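Local coordinates for globin III, extracellular (Lumbricus terrestris, PDB 1X9F), which probably binds oxygen reversibly at its haem as one globin chain of the giant extracellular respiratory erythrocruorin of the earthworm, at residues K30-F35 with R73-L78; H100-R105 with A111-F116. One frame throughout, in Å; residues are numbered along the deposited sequence.

Contact 1. Residues K30-F35 with R73-L78; sequences KIKIGF and RILNGL. With HEM (protoporphyrin IX containing Fe), chain R; CMO (carbon monoxide), chain S.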
ATOM      1  N   LYS C  30     -14.967 -22.838 -24.351  1.00 36.85           N
ATOM      2  CA  LYS C  30     -13.618 -23.348 -24.532  1.00 37.94           C
ATOM      3  C   LYS C  30     -13.099 -23.955 -23.226  1.00 35.71           C
ATOM      4  O   LYS C  30     -12.542 -25.055 -23.219  1.00 36.94           O
ATOM      5  CB  LYS C  30     -12.686 -22.242 -25.043  1.00 39.37           C
ATOM      6  CG  LYS C  30     -11.438 -22.757 -25.760  1.00 41.34           C
ATOM      7  CD  LYS C  30     -11.737 -23.232 -27.180  1.00 50.43           C
ATOM      8  CE  LYS C  30     -11.942 -22.060 -28.129  1.00 52.89           C
ATOM      9  NZ  LYS C  30     -12.324 -22.507 -29.500  1.00 47.07           N
ATOM     10  N   ILE C  31     -13.318 -23.235 -22.129  1.00 33.47           N
ATOM     11  CA  ILE C  31     -12.894 -23.657 -20.801  1.00 30.96           C
ATOM     12  C   ILE C  31     -13.701 -24.842 -20.290  1.00 28.93           C
ATOM     13  O   ILE C  31     -13.139 -25.751 -19.678  1.00 31.18           O
ATOM     14  CB  ILE C  31     -13.006 -22.480 -19.818  1.00 31.47           C
ATOM     15  CG1 ILE C  31     -12.005 -21.388 -20.198  1.00 34.64           C
ATOM     16  CG2 ILE C  31     -12.774 -22.941 -18.375  1.00 29.20           C
ATOM     17  CD1 ILE C  31     -12.295 -20.039 -19.574  1.00 39.83           C
ATOM     18  N   LYS C  32     -15.010 -24.827 -20.532  1.00 25.90           N
ATOM     19  CA  LYS C  32     -15.872 -25.913 -20.071  1.00 26.81           C
ATOM     20  C   LYS C  32     -15.505 -27.218 -20.764  1.00 25.63           C
ATOM     21  O   LYS C  32     -15.340 -28.251 -20.104  1.00 25.03           O
ATOM     22  CB  LYS C  32     -17.356 -25.574 -20.267  1.00 27.60           C
ATOM     23  CG  LYS C  32     -17.941 -24.664 -19.187  1.00 27.90           C
ATOM     24  CD  LYS C  32     -19.231 -24.007 -19.659  1.00 29.79           C
ATOM     25  CE  LYS C  32     -19.895 -23.182 -18.537  1.00 26.15           C
ATOM     26  NZ  LYS C  32     -21.077 -22.428 -19.092  1.00 22.70           N
ATOM     27  N   ILE C  33     -15.341 -27.157 -22.085  1.00 24.87           N
ATOM     28  CA  ILE C  33     -14.953 -28.323 -22.881  1.00 24.50           C
ATOM     29  C   ILE C  33     -13.582 -28.887 -22.489  1.00 24.83           C
ATOM     30  O   ILE C  33     -13.445 -30.093 -22.289  1.00 24.33           O
ATOM     31  CB  ILE C  33     -15.013 -27.997 -24.389  1.00 25.17           C
ATOM     32  CG1 ILE C  33     -16.468 -27.807 -24.826  1.00 22.05           C
ATOM     33  CG2 ILE C  33     -14.359 -29.107 -25.213  1.00 20.14           C
ATOM     34  CD1 ILE C  33     -16.619 -27.158 -26.203  1.00 26.20           C
ATOM     35  N   GLY C  34     -12.583 -28.016 -22.364  1.00 25.33           N
ATOM     36  CA  GLY C  34     -11.236 -28.440 -21.988  1.00 26.24           C
ATOM     37  C   GLY C  34     -11.206 -29.117 -20.632  1.00 27.82           C
ATOM     38  O   GLY C  34     -10.646 -30.207 -20.484  1.00 28.02           O
ATOM     39  N   PHE C  35     -11.829 -28.476 -19.650  1.00 29.43           N
ATOM     40  CA  PHE C  35     -11.816 -28.972 -18.282  1.00 29.40           C
ATOM     41  C   PHE C  35     -12.602 -30.277 -18.144  1.00 27.56           C
ATOM     42  O   PHE C  35     -12.093 -31.255 -17.594  1.00 26.03           O
ATOM     43  CB  PHE C  35     -12.332 -27.895 -17.320  1.00 30.70           C
ATOM     44  CG  PHE C  35     -12.051 -28.186 -15.874  1.00 32.56           C
ATOM     45  CD1 PHE C  35     -10.790 -28.611 -15.463  1.00 31.03           C
ATOM     46  CD2 PHE C  35     -13.046 -28.013 -14.917  1.00 33.37           C
ATOM     47  CE1 PHE C  35     -10.527 -28.877 -14.123  1.00 31.30           C
ATOM     48  CE2 PHE C  35     -12.793 -28.272 -13.571  1.00 30.06           C
ATOM     49  CZ  PHE C  35     -11.532 -28.705 -13.175  1.00 27.54           C
ATOM     50  N   ARG C  73     -22.283 -30.401 -21.195  1.00 25.75           N
ATOM     51  CA  ARG C  73     -23.469 -30.853 -20.490  1.00 26.79           C
ATOM     52  C   ARG C  73     -23.179 -31.162 -19.019  1.00 26.08           C
ATOM     53  O   ARG C  73     -23.882 -30.661 -18.140  1.00 26.32           O
ATOM     54  CB  ARG C  73     -24.086 -32.050 -21.211  1.00 26.16           C
ATOM     55  CG  ARG C  73     -25.578 -31.900 -21.461  1.00 30.10           C
ATOM     56  CD  ARG C  73     -26.010 -32.270 -22.872  1.00 29.68           C
ATOM     57  NE  ARG C  73     -25.490 -33.577 -23.260  1.00 30.45           N
ATOM     58  CZ  ARG C  73     -25.102 -33.907 -24.485  1.00 25.35           C
ATOM     59  NH1 ARG C  73     -25.162 -33.031 -25.484  1.00 21.14           N
ATOM     60  NH2 ARG C  73     -24.635 -35.132 -24.711  1.00 26.70           N
ATOM     61  N   ILE C  74     -22.152 -31.970 -18.751  1.00 24.65           N
ATOM     62  CA  ILE C  74     -21.759 -32.275 -17.369  1.00 23.70           C
ATOM     63  C   ILE C  74     -21.272 -31.038 -16.622  1.00 24.65           C
ATOM     64  O   ILE C  74     -21.561 -30.861 -15.434  1.00 24.57           O
ATOM     65  CB  ILE C  74     -20.652 -33.348 -17.293  1.00 23.60           C
ATOM     66  CG1 ILE C  74     -20.185 -33.479 -15.833  1.00 23.74           C
ATOM     67  CG2 ILE C  74     -19.476 -32.993 -18.210  1.00 25.54           C
ATOM     68  CD1 ILE C  74     -18.973 -34.413 -15.585  1.00 32.58           C
ATOM     69  N   LEU C  75     -20.511 -30.202 -17.320  1.00 23.55           N
ATOM     70  CA  LEU C  75     -19.951 -29.007 -16.717  1.00 23.77           C
ATOM     71  C   LEU C  75     -21.054 -28.033 -16.341  1.00 23.64           C
ATOM     72  O   LEU C  75     -20.961 -27.357 -15.315  1.00 24.71           O
ATOM     73  CB  LEU C  75     -18.956 -28.332 -17.664  1.00 26.19           C
ATOM     74  CG  LEU C  75     -17.555 -28.059 -17.109  1.00 26.65           C
ATOM     75  CD1 LEU C  75     -17.576 -27.187 -15.855  1.00 25.67           C
ATOM     76  CD2 LEU C  75     -16.823 -29.365 -16.836  1.00 23.35           C
ATOM     77  N   ASN C  76     -22.094 -27.962 -17.169  1.00 20.71           N
ATOM     78  CA  ASN C  76     -23.246 -27.139 -16.832  1.00 20.10           C
ATOM     79  C   ASN C  76     -24.090 -27.753 -15.731  1.00 19.48           C
ATOM     80  O   ASN C  76     -24.755 -27.038 -14.980  1.00 20.15           O
ATOM     81  CB  ASN C  76     -24.075 -26.797 -18.068  1.00 19.25           C
ATOM     82  CG  ASN C  76     -23.601 -25.522 -18.743  1.00 27.66           C
ATOM     83  OD1 ASN C  76     -22.461 -25.087 -18.551  1.00 37.01           O
ATOM     84  ND2 ASN C  76     -24.475 -24.911 -19.532  1.00 31.70           N
ATOM     85  N   GLY C  77     -24.036 -29.080 -15.623  1.00 17.97           N
ATOM     86  CA  GLY C  77     -24.703 -29.788 -14.537  1.00 16.71           C
ATOM     87  C   GLY C  77     -24.062 -29.415 -13.217  1.00 18.43           C
ATOM     88  O   GLY C  77     -24.758 -29.159 -12.232  1.00 16.59           O
ATOM     89  N   LEU C  78     -22.729 -29.387 -13.205  1.00 18.22           N
ATOM     90  CA  LEU C  78     -21.964 -29.013 -12.016  1.00 18.50           C
ATOM     91  C   LEU C  78     -22.124 -27.517 -11.735  1.00 18.75           C
ATOM     92  O   LEU C  78     -22.226 -27.107 -10.574  1.00 17.56           O
ATOM     93  CB  LEU C  78     -20.486 -29.401 -12.170  1.00 19.03           C
ATOM     94  CG  LEU C  78     -19.512 -29.025 -11.041  1.00 23.73           C
ATOM     95  CD1 LEU C  78     -19.906 -29.674  -9.714  1.00 27.00           C
ATOM     96  CD2 LEU C  78     -18.080 -29.397 -11.418  1.00 22.45           C
TER
HETATM   97  CHA HEM R 160     -24.859 -37.827 -18.533  1.00 29.00           C
HETATM   98  CHB HEM R 160     -24.102 -34.448 -15.060  1.00 30.82           C
HETATM   99  CHC HEM R 160     -20.725 -37.270 -12.953  1.00 31.01           C
HETATM  100  CHD HEM R 160     -21.747 -40.792 -16.221  1.00 25.92           C
HETATM  101  C1A HEM R 160     -24.918 -36.563 -17.771  1.00 30.17           C
HETATM  102  C2A HEM R 160     -25.720 -35.504 -18.191  1.00 26.95           C
HETATM  103  C3A HEM R 160     -25.525 -34.462 -17.178  1.00 26.59           C
HETATM  104  C4A HEM R 160     -24.575 -35.124 -16.268  1.00 27.12           C
HETATM  105  CMA HEM R 160     -26.128 -33.083 -17.084  1.00 27.67           C
HETATM  106  CAA HEM R 160     -26.592 -35.429 -19.415  1.00 28.76           C
HETATM  107  CBA HEM R 160     -28.035 -35.703 -19.035  1.00 28.19           C
HETATM  108  CGA HEM R 160     -28.860 -35.570 -20.287  1.00 30.10           C
HETATM  109  O1A HEM R 160     -29.202 -34.427 -20.658  1.00 35.26           O
HETATM  110  O2A HEM R 160     -29.167 -36.610 -20.906  1.00 32.20           O
HETATM  111  C1B HEM R 160     -23.075 -34.942 -14.149  1.00 27.32           C
HETATM  112  C2B HEM R 160     -22.604 -34.143 -13.114  1.00 32.61           C
HETATM  113  C3B HEM R 160     -21.659 -34.958 -12.585  1.00 32.12           C
HETATM  114  C4B HEM R 160     -21.628 -36.156 -13.264  1.00 27.91           C
HETATM  115  CMB HEM R 160     -23.006 -32.747 -12.693  1.00 28.34           C
HETATM  116  CAB HEM R 160     -20.945 -34.637 -11.502  1.00 29.10           C
HETATM  117  CBB HEM R 160     -20.356 -33.973 -10.466  1.00 33.25           C
HETATM  118  C1C HEM R 160     -20.704 -38.534 -13.708  1.00 29.06           C
HETATM  119  C2C HEM R 160     -19.834 -39.561 -13.381  1.00 28.59           C
HETATM  120  C3C HEM R 160     -20.157 -40.528 -14.296  1.00 32.08           C
HETATM  121  C4C HEM R 160     -21.139 -40.027 -15.119  1.00 29.13           C
HETATM  122  CMC HEM R 160     -18.817 -39.623 -12.269  1.00 24.18           C
HETATM  123  CAC HEM R 160     -19.485 -41.845 -14.426  1.00 38.80           C
HETATM  124  CBC HEM R 160     -19.996 -43.112 -14.131  1.00 37.95           C
HETATM  125  C1D HEM R 160     -22.733 -40.290 -17.191  1.00 24.37           C
HETATM  126  C2D HEM R 160     -23.134 -41.058 -18.281  1.00 28.38           C
HETATM  127  C3D HEM R 160     -24.026 -40.261 -18.966  1.00 26.57           C
HETATM  128  C4D HEM R 160     -24.056 -39.010 -18.172  1.00 26.76           C
HETATM  129  CMD HEM R 160     -22.697 -42.465 -18.616  1.00 23.61           C
HETATM  130  CAD HEM R 160     -24.779 -40.579 -20.228  1.00 26.00           C
HETATM  131  CBD HEM R 160     -23.874 -40.220 -21.399  1.00 29.76           C
HETATM  132  CGD HEM R 160     -24.687 -40.422 -22.646  1.00 33.11           C
HETATM  133  O1D HEM R 160     -24.672 -41.540 -23.203  1.00 36.82           O
HETATM  134  O2D HEM R 160     -25.350 -39.452 -23.058  1.00 38.03           O
HETATM  135  NA  HEM R 160     -24.232 -36.387 -16.605  1.00 25.97           N
HETATM  136  NB  HEM R 160     -22.514 -36.176 -14.294  1.00 28.48           N
HETATM  137  NC  HEM R 160     -21.529 -38.790 -14.765  1.00 24.87           N
HETATM  138  ND  HEM R 160     -23.254 -39.040 -17.082  1.00 29.23           N
HETATM  139 FE   HEM R 160     -22.913 -37.616 -15.673  1.00 25.72          FE
HETATM  140  C   CMO S1163     -21.239 -36.839 -17.114  1.00 30.61           C
HETATM  141  O   CMO S1163     -20.088 -36.661 -17.473  1.00 37.65           O
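The crossing of the B and E helices, a central element of the globin fold, is made here by Lys32 and Leu75, where helix 28-46 passes over helix 65-83. The axes of 30-35 and 73-78 approach to 9.3 Å, with 104° between their directions, and the CA atoms of Lys32 and Leu75 come to 6.1 Å. Leu75 points into the B helix: its CG sits 3.7 Å from the carbonyl O of Lys32, while its CB and CG also rest against the CB and CG methylenes of the lysine. One turn on along helix 28-46, the Phe35 ring brings its CD2 to 4.4 Å from CD2 of Leu75, a looser apolar touch. Beyond this, the lysine chain is extended, which carries its ammonium past the leucine to Asn76; the two side chains meet at about a right angle, and NZ of Lys32 donates a weak hydrogen bond of 3.0 Å to OD1 of Asn76. The stronger partner of that ammonium is Asp73 of the Globin II chain, with which it forms a salt bridge, and Trp23 adds a cation-pi contact. Asn76 ND2 in turn reaches Gly70 O and Asp73 OD1 of Globin II. On the haem side of the E helix, Ile74 has both torsions extended (chi1 173°, chi2 -174°), and its CD1 reaches 3.1 Å from the O of the bound carbon monoxide. One turn of helix thus packs its leucine internally, lines the ligand site with its isoleucine, and uses its asparagine to join a buried lysine whose charge is met by a neighbouring subunit.

Contact 2. Residues H100-R105 with A111-F116; sequences HQHEVR and AHFKKF. With HEM (protoporphyrin IX containing Fe), chain R.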
ATOM      1  N   HIS C 100     -31.752 -39.362 -11.153  1.00 30.71           N
ATOM      2  CA  HIS C 100     -32.527 -40.196 -12.077  1.00 32.53           C
ATOM      3  C   HIS C 100     -31.796 -40.426 -13.387  1.00 32.50           C
ATOM      4  O   HIS C 100     -31.714 -41.561 -13.864  1.00 30.86           O
ATOM      5  CB  HIS C 100     -33.913 -39.598 -12.339  1.00 33.98           C
ATOM      6  CG  HIS C 100     -34.792 -39.590 -11.130  1.00 43.57           C
ATOM      7  ND1 HIS C 100     -35.281 -40.746 -10.562  1.00 48.66           N
ATOM      8  CD2 HIS C 100     -35.247 -38.571 -10.364  1.00 47.93           C
ATOM      9  CE1 HIS C 100     -36.013 -40.438  -9.507  1.00 51.28           C
ATOM     10  NE2 HIS C 100     -36.001 -39.127  -9.358  1.00 52.00           N
ATOM     11  N   GLN C 101     -31.258 -39.351 -13.962  1.00 32.29           N
ATOM     12  CA  GLN C 101     -30.568 -39.445 -15.243  1.00 33.06           C
ATOM     13  C   GLN C 101     -29.399 -40.442 -15.231  1.00 35.14           C
ATOM     14  O   GLN C 101     -29.155 -41.101 -16.243  1.00 35.46           O
ATOM     15  CB  GLN C 101     -30.098 -38.064 -15.729  1.00 32.95           C
ATOM     16  CG  GLN C 101     -31.243 -37.109 -16.103  1.00 34.01           C
ATOM     17  CD  GLN C 101     -30.744 -35.777 -16.644  1.00 37.41           C
ATOM     18  OE1 GLN C 101     -29.837 -35.166 -16.074  1.00 39.61           O
ATOM     19  NE2 GLN C 101     -31.340 -35.320 -17.743  1.00 36.06           N
ATOM     20  N   HIS C 102     -28.682 -40.559 -14.107  1.00 33.03           N
ATOM     21  CA  HIS C 102     -27.576 -41.532 -14.037  1.00 33.27           C
ATOM     22  C   HIS C 102     -28.076 -42.923 -13.684  1.00 34.81           C
ATOM     23  O   HIS C 102     -27.494 -43.924 -14.101  1.00 36.72           O
ATOM     24  CB  HIS C 102     -26.464 -41.072 -13.073  1.00 32.46           C
ATOM     25  CG  HIS C 102     -25.693 -39.891 -13.577  1.00 25.54           C
ATOM     26  ND1 HIS C 102     -26.210 -38.615 -13.564  1.00 27.61           N
ATOM     27  CD2 HIS C 102     -24.465 -39.795 -14.139  1.00 23.65           C
ATOM     28  CE1 HIS C 102     -25.329 -37.779 -14.087  1.00 26.23           C
ATOM     29  NE2 HIS C 102     -24.261 -38.470 -14.440  1.00 25.77           N
ATOM     30  N   GLU C 103     -29.164 -42.971 -12.924  1.00 36.66           N
ATOM     31  CA  GLU C 103     -29.811 -44.212 -12.531  1.00 38.78           C
ATOM     32  C   GLU C 103     -30.163 -45.056 -13.763  1.00 40.08           C
ATOM     33  O   GLU C 103     -29.911 -46.266 -13.783  1.00 40.18           O
ATOM     34  CB  GLU C 103     -31.045 -43.859 -11.689  1.00 39.43           C
ATOM     35  CG  GLU C 103     -32.061 -44.958 -11.424  1.00 49.18           C
ATOM     36  CD  GLU C 103     -33.416 -44.387 -11.021  1.00 57.08           C
ATOM     37  OE1 GLU C 103     -34.097 -43.797 -11.892  1.00 53.15           O
ATOM     38  OE2 GLU C 103     -33.806 -44.532  -9.841  1.00 60.48           O
ATOM     39  N   VAL C 104     -30.702 -44.419 -14.800  1.00 40.77           N
ATOM     40  CA  VAL C 104     -31.094 -45.146 -16.006  1.00 42.25           C
ATOM     41  C   VAL C 104     -29.917 -45.550 -16.898  1.00 44.76           C
ATOM     42  O   VAL C 104     -30.125 -46.095 -17.984  1.00 48.12           O
ATOM     43  CB  VAL C 104     -32.166 -44.393 -16.849  1.00 40.75           C
ATOM     44  CG1 VAL C 104     -33.406 -44.096 -16.011  1.00 40.52           C
ATOM     45  CG2 VAL C 104     -31.600 -43.109 -17.465  1.00 44.15           C
ATOM     46  N   ARG C 105     -28.690 -45.298 -16.456  1.00 46.49           N
ATOM     47  CA  ARG C 105     -27.525 -45.753 -17.217  1.00 48.25           C
ATOM     48  C   ARG C 105     -26.924 -46.946 -16.510  1.00 49.55           C
ATOM     49  O   ARG C 105     -26.398 -46.802 -15.399  1.00 52.81           O
ATOM     50  CB  ARG C 105     -26.451 -44.661 -17.300  1.00 49.09           C
ATOM     51  CG  ARG C 105     -26.965 -43.242 -17.489  1.00 53.12           C
ATOM     52  CD  ARG C 105     -27.742 -43.041 -18.771  1.00 51.45           C
ATOM     53  NE  ARG C 105     -26.968 -43.490 -19.922  1.00 55.92           N
ATOM     54  CZ  ARG C 105     -27.428 -43.515 -21.163  1.00 59.55           C
ATOM     55  NH1 ARG C 105     -28.668 -43.115 -21.429  1.00 61.76           N
ATOM     56  NH2 ARG C 105     -26.651 -43.941 -22.150  1.00 63.84           N
ATOM     57  N   ALA C 111     -18.849 -46.021  -7.059  1.00 37.78           N
ATOM     58  CA  ALA C 111     -17.383 -45.987  -7.053  1.00 37.10           C
ATOM     59  C   ALA C 111     -16.836 -44.979  -8.057  1.00 35.39           C
ATOM     60  O   ALA C 111     -15.804 -44.350  -7.817  1.00 36.21           O
ATOM     61  CB  ALA C 111     -16.816 -47.376  -7.324  1.00 37.02           C
ATOM     62  N   HIS C 112     -17.536 -44.834  -9.178  1.00 34.35           N
ATOM     63  CA  HIS C 112     -17.147 -43.894 -10.217  1.00 33.45           C
ATOM     64  C   HIS C 112     -17.238 -42.454  -9.713  1.00 32.81           C
ATOM     65  O   HIS C 112     -16.371 -41.630 -10.011  1.00 33.32           O
ATOM     66  CB  HIS C 112     -18.050 -44.036 -11.437  1.00 33.54           C
ATOM     67  CG  HIS C 112     -17.999 -45.376 -12.107  1.00 36.81           C
ATOM     68  ND1 HIS C 112     -19.017 -45.820 -12.922  1.00 37.79           N
ATOM     69  CD2 HIS C 112     -17.058 -46.350 -12.116  1.00 41.45           C
ATOM     70  CE1 HIS C 112     -18.709 -47.010 -13.403  1.00 39.51           C
ATOM     71  NE2 HIS C 112     -17.525 -47.357 -12.929  1.00 40.90           N
ATOM     72  N   PHE C 113     -18.296 -42.158  -8.960  1.00 31.04           N
ATOM     73  CA  PHE C 113     -18.492 -40.825  -8.407  1.00 30.27           C
ATOM     74  C   PHE C 113     -17.500 -40.487  -7.303  1.00 31.55           C
ATOM     75  O   PHE C 113     -17.172 -39.315  -7.104  1.00 31.85           O
ATOM     76  CB  PHE C 113     -19.925 -40.657  -7.916  1.00 29.59           C
ATOM     77  CG  PHE C 113     -20.885 -40.271  -8.998  1.00 30.79           C
ATOM     78  CD1 PHE C 113     -21.376 -41.223  -9.884  1.00 31.00           C
ATOM     79  CD2 PHE C 113     -21.294 -38.948  -9.139  1.00 30.43           C
ATOM     80  CE1 PHE C 113     -22.265 -40.866 -10.898  1.00 32.80           C
ATOM     81  CE2 PHE C 113     -22.182 -38.582 -10.142  1.00 29.81           C
ATOM     82  CZ  PHE C 113     -22.669 -39.544 -11.026  1.00 28.95           C
ATOM     83  N   LYS C 114     -17.019 -41.501  -6.589  1.00 31.99           N
ATOM     84  CA  LYS C 114     -16.001 -41.269  -5.569  1.00 32.84           C
ATOM     85  C   LYS C 114     -14.670 -40.907  -6.209  1.00 31.45           C
ATOM     86  O   LYS C 114     -13.928 -40.074  -5.687  1.00 32.98           O
ATOM     87  CB  LYS C 114     -15.832 -42.484  -4.661  1.00 33.98           C
ATOM     88  CG  LYS C 114     -14.767 -42.286  -3.593  1.00 38.60           C
ATOM     89  CD  LYS C 114     -14.734 -43.467  -2.654  1.00 44.31           C
ATOM     90  CE  LYS C 114     -13.642 -43.295  -1.620  1.00 48.37           C
ATOM     91  NZ  LYS C 114     -13.675 -44.441  -0.632  1.00 53.64           N
ATOM     92  N   LYS C 115     -14.386 -41.534  -7.344  1.00 29.75           N
ATOM     93  CA  LYS C 115     -13.181 -41.254  -8.099  1.00 29.95           C
ATOM     94  C   LYS C 115     -13.260 -39.868  -8.723  1.00 28.38           C
ATOM     95  O   LYS C 115     -12.306 -39.093  -8.648  1.00 29.41           O
ATOM     96  CB  LYS C 115     -12.998 -42.307  -9.188  1.00 30.18           C
ATOM     97  CG  LYS C 115     -11.640 -42.965  -9.173  1.00 30.87           C
ATOM     98  CD  LYS C 115     -10.527 -41.938  -9.219  1.00 32.04           C
ATOM     99  CE  LYS C 115      -9.177 -42.587  -8.970  1.00 40.50           C
ATOM    100  NZ  LYS C 115      -9.124 -43.300  -7.651  1.00 46.13           N
ATOM    101  N   PHE C 116     -14.402 -39.566  -9.334  1.00 28.50           N
ATOM    102  CA  PHE C 116     -14.628 -38.262  -9.936  1.00 28.52           C
ATOM    103  C   PHE C 116     -14.358 -37.140  -8.935  1.00 28.61           C
ATOM    104  O   PHE C 116     -13.654 -36.180  -9.254  1.00 27.78           O
ATOM    105  CB  PHE C 116     -16.042 -38.173 -10.505  1.00 27.77           C
ATOM    106  CG  PHE C 116     -16.246 -37.004 -11.416  1.00 26.00           C
ATOM    107  CD1 PHE C 116     -17.075 -35.953 -11.039  1.00 25.19           C
ATOM    108  CD2 PHE C 116     -15.593 -36.939 -12.647  1.00 27.18           C
ATOM    109  CE1 PHE C 116     -17.265 -34.856 -11.877  1.00 27.52           C
ATOM    110  CE2 PHE C 116     -15.771 -35.845 -13.493  1.00 32.16           C
ATOM    111  CZ  PHE C 116     -16.609 -34.800 -13.105  1.00 27.68           C
TER
HETATM  112  CHA HEM R 160     -24.859 -37.827 -18.533  1.00 29.00           C
HETATM  113  CHB HEM R 160     -24.102 -34.448 -15.060  1.00 30.82           C
HETATM  114  CHC HEM R 160     -20.725 -37.270 -12.953  1.00 31.01           C
HETATM  115  CHD HEM R 160     -21.747 -40.792 -16.221  1.00 25.92           C
HETATM  116  C1A HEM R 160     -24.918 -36.563 -17.771  1.00 30.17           C
HETATM  117  C2A HEM R 160     -25.720 -35.504 -18.191  1.00 26.95           C
HETATM  118  C3A HEM R 160     -25.525 -34.462 -17.178  1.00 26.59           C
HETATM  119  C4A HEM R 160     -24.575 -35.124 -16.268  1.00 27.12           C
HETATM  120  CMA HEM R 160     -26.128 -33.083 -17.084  1.00 27.67           C
HETATM  121  CAA HEM R 160     -26.592 -35.429 -19.415  1.00 28.76           C
HETATM  122  CBA HEM R 160     -28.035 -35.703 -19.035  1.00 28.19           C
HETATM  123  CGA HEM R 160     -28.860 -35.570 -20.287  1.00 30.10           C
HETATM  124  O1A HEM R 160     -29.202 -34.427 -20.658  1.00 35.26           O
HETATM  125  O2A HEM R 160     -29.167 -36.610 -20.906  1.00 32.20           O
HETATM  126  C1B HEM R 160     -23.075 -34.942 -14.149  1.00 27.32           C
HETATM  127  C2B HEM R 160     -22.604 -34.143 -13.114  1.00 32.61           C
HETATM  128  C3B HEM R 160     -21.659 -34.958 -12.585  1.00 32.12           C
HETATM  129  C4B HEM R 160     -21.628 -36.156 -13.264  1.00 27.91           C
HETATM  130  CMB HEM R 160     -23.006 -32.747 -12.693  1.00 28.34           C
HETATM  131  CAB HEM R 160     -20.945 -34.637 -11.502  1.00 29.10           C
HETATM  132  CBB HEM R 160     -20.356 -33.973 -10.466  1.00 33.25           C
HETATM  133  C1C HEM R 160     -20.704 -38.534 -13.708  1.00 29.06           C
HETATM  134  C2C HEM R 160     -19.834 -39.561 -13.381  1.00 28.59           C
HETATM  135  C3C HEM R 160     -20.157 -40.528 -14.296  1.00 32.08           C
HETATM  136  C4C HEM R 160     -21.139 -40.027 -15.119  1.00 29.13           C
HETATM  137  CMC HEM R 160     -18.817 -39.623 -12.269  1.00 24.18           C
HETATM  138  CAC HEM R 160     -19.485 -41.845 -14.426  1.00 38.80           C
HETATM  139  CBC HEM R 160     -19.996 -43.112 -14.131  1.00 37.95           C
HETATM  140  C1D HEM R 160     -22.733 -40.290 -17.191  1.00 24.37           C
HETATM  141  C2D HEM R 160     -23.134 -41.058 -18.281  1.00 28.38           C
HETATM  142  C3D HEM R 160     -24.026 -40.261 -18.966  1.00 26.57           C
HETATM  143  C4D HEM R 160     -24.056 -39.010 -18.172  1.00 26.76           C
HETATM  144  CMD HEM R 160     -22.697 -42.465 -18.616  1.00 23.61           C
HETATM  145  CAD HEM R 160     -24.779 -40.579 -20.228  1.00 26.00           C
HETATM  146  CBD HEM R 160     -23.874 -40.220 -21.399  1.00 29.76           C
HETATM  147  CGD HEM R 160     -24.687 -40.422 -22.646  1.00 33.11           C
HETATM  148  O1D HEM R 160     -24.672 -41.540 -23.203  1.00 36.82           O
HETATM  149  O2D HEM R 160     -25.350 -39.452 -23.058  1.00 38.03           O
HETATM  150  NA  HEM R 160     -24.232 -36.387 -16.605  1.00 25.97           N
HETATM  151  NB  HEM R 160     -22.514 -36.176 -14.294  1.00 28.48           N
HETATM  152  NC  HEM R 160     -21.529 -38.790 -14.765  1.00 24.87           N
HETATM  153  ND  HEM R 160     -23.254 -39.040 -17.082  1.00 29.23           N
HETATM  154 FE   HEM R 160     -22.913 -37.616 -15.673  1.00 25.72          FE
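His102 and Phe113 hold the nearest CA pair, still 10.7 Å apart, as the end of helix 88-103 runs through a turn toward helix 110-127, leaving side chains alone to bridge the gap. This is the proximal side of the globin haem pocket, formed by the F and G helices, and His102 is its iron ligand: NE2 binds the haem iron at 2.0 Å. With chi1 at -70°, CG of His102 stands anti to the carbonyl carbon, directing the imidazole off the helix toward the metal. A hydrogen bond from ND1 to the backbone O of Leu98, one turn earlier, helps fix the rotation of the ring. Against one face of that imidazole comes the edge of Phe113, a T-shaped pair with centroids 5.3 Å apart and planes at 77°; CZ of the phenylalanine is 3.6 Å from CD2 of the histidine, displaced toward the rim. Phe113 has a second role, because its own face is turned to the porphyrin, whose methyl CMC lies 3.7 Å above the ring plane, over its centre. One aromatic side chain therefore supports both the ligating histidine and the macrocycle; Leu144 and Ile147 of helix 133-148 pack against Phe113, and Ile147 against His102 too. His112 and Arg105 extend the contact along the haem rim: the former meets vinyl carbon CBC, its NE2 hydrogen-bonded to Glu49, while the guanidinium of Arg105 lays a face over the propionate carbon CAD. Phe116, one turn on from Phe113, crosses to the carbon monoxide side, its ring edge toward the other vinyl group, with CE1 3.5 Å from HEM CBB.

How the contacts relate
Contact 1 closes before contact 2 opens along the chain, and their centres lie about 17 Å apart. Helix 65-83 of the first is followed directly in sequence by helix 88-103 of the second, so the haem is held between consecutive helices: contact 1 reaches it from the distal side, where carbon monoxide binds, and contact 2 chiefly from the proximal side, where the iron is ligated, though Phe116 reaches round to the distal side and meets Ile74 there, its CZ 3.4 Å from CD1 of Ile74. Contact 1 additionally faces the Globin II chain, whose His91 hydrogen-bonds this haem, whereas no other chain touches contact 2; the ligand-binding side thus borders a subunit interface.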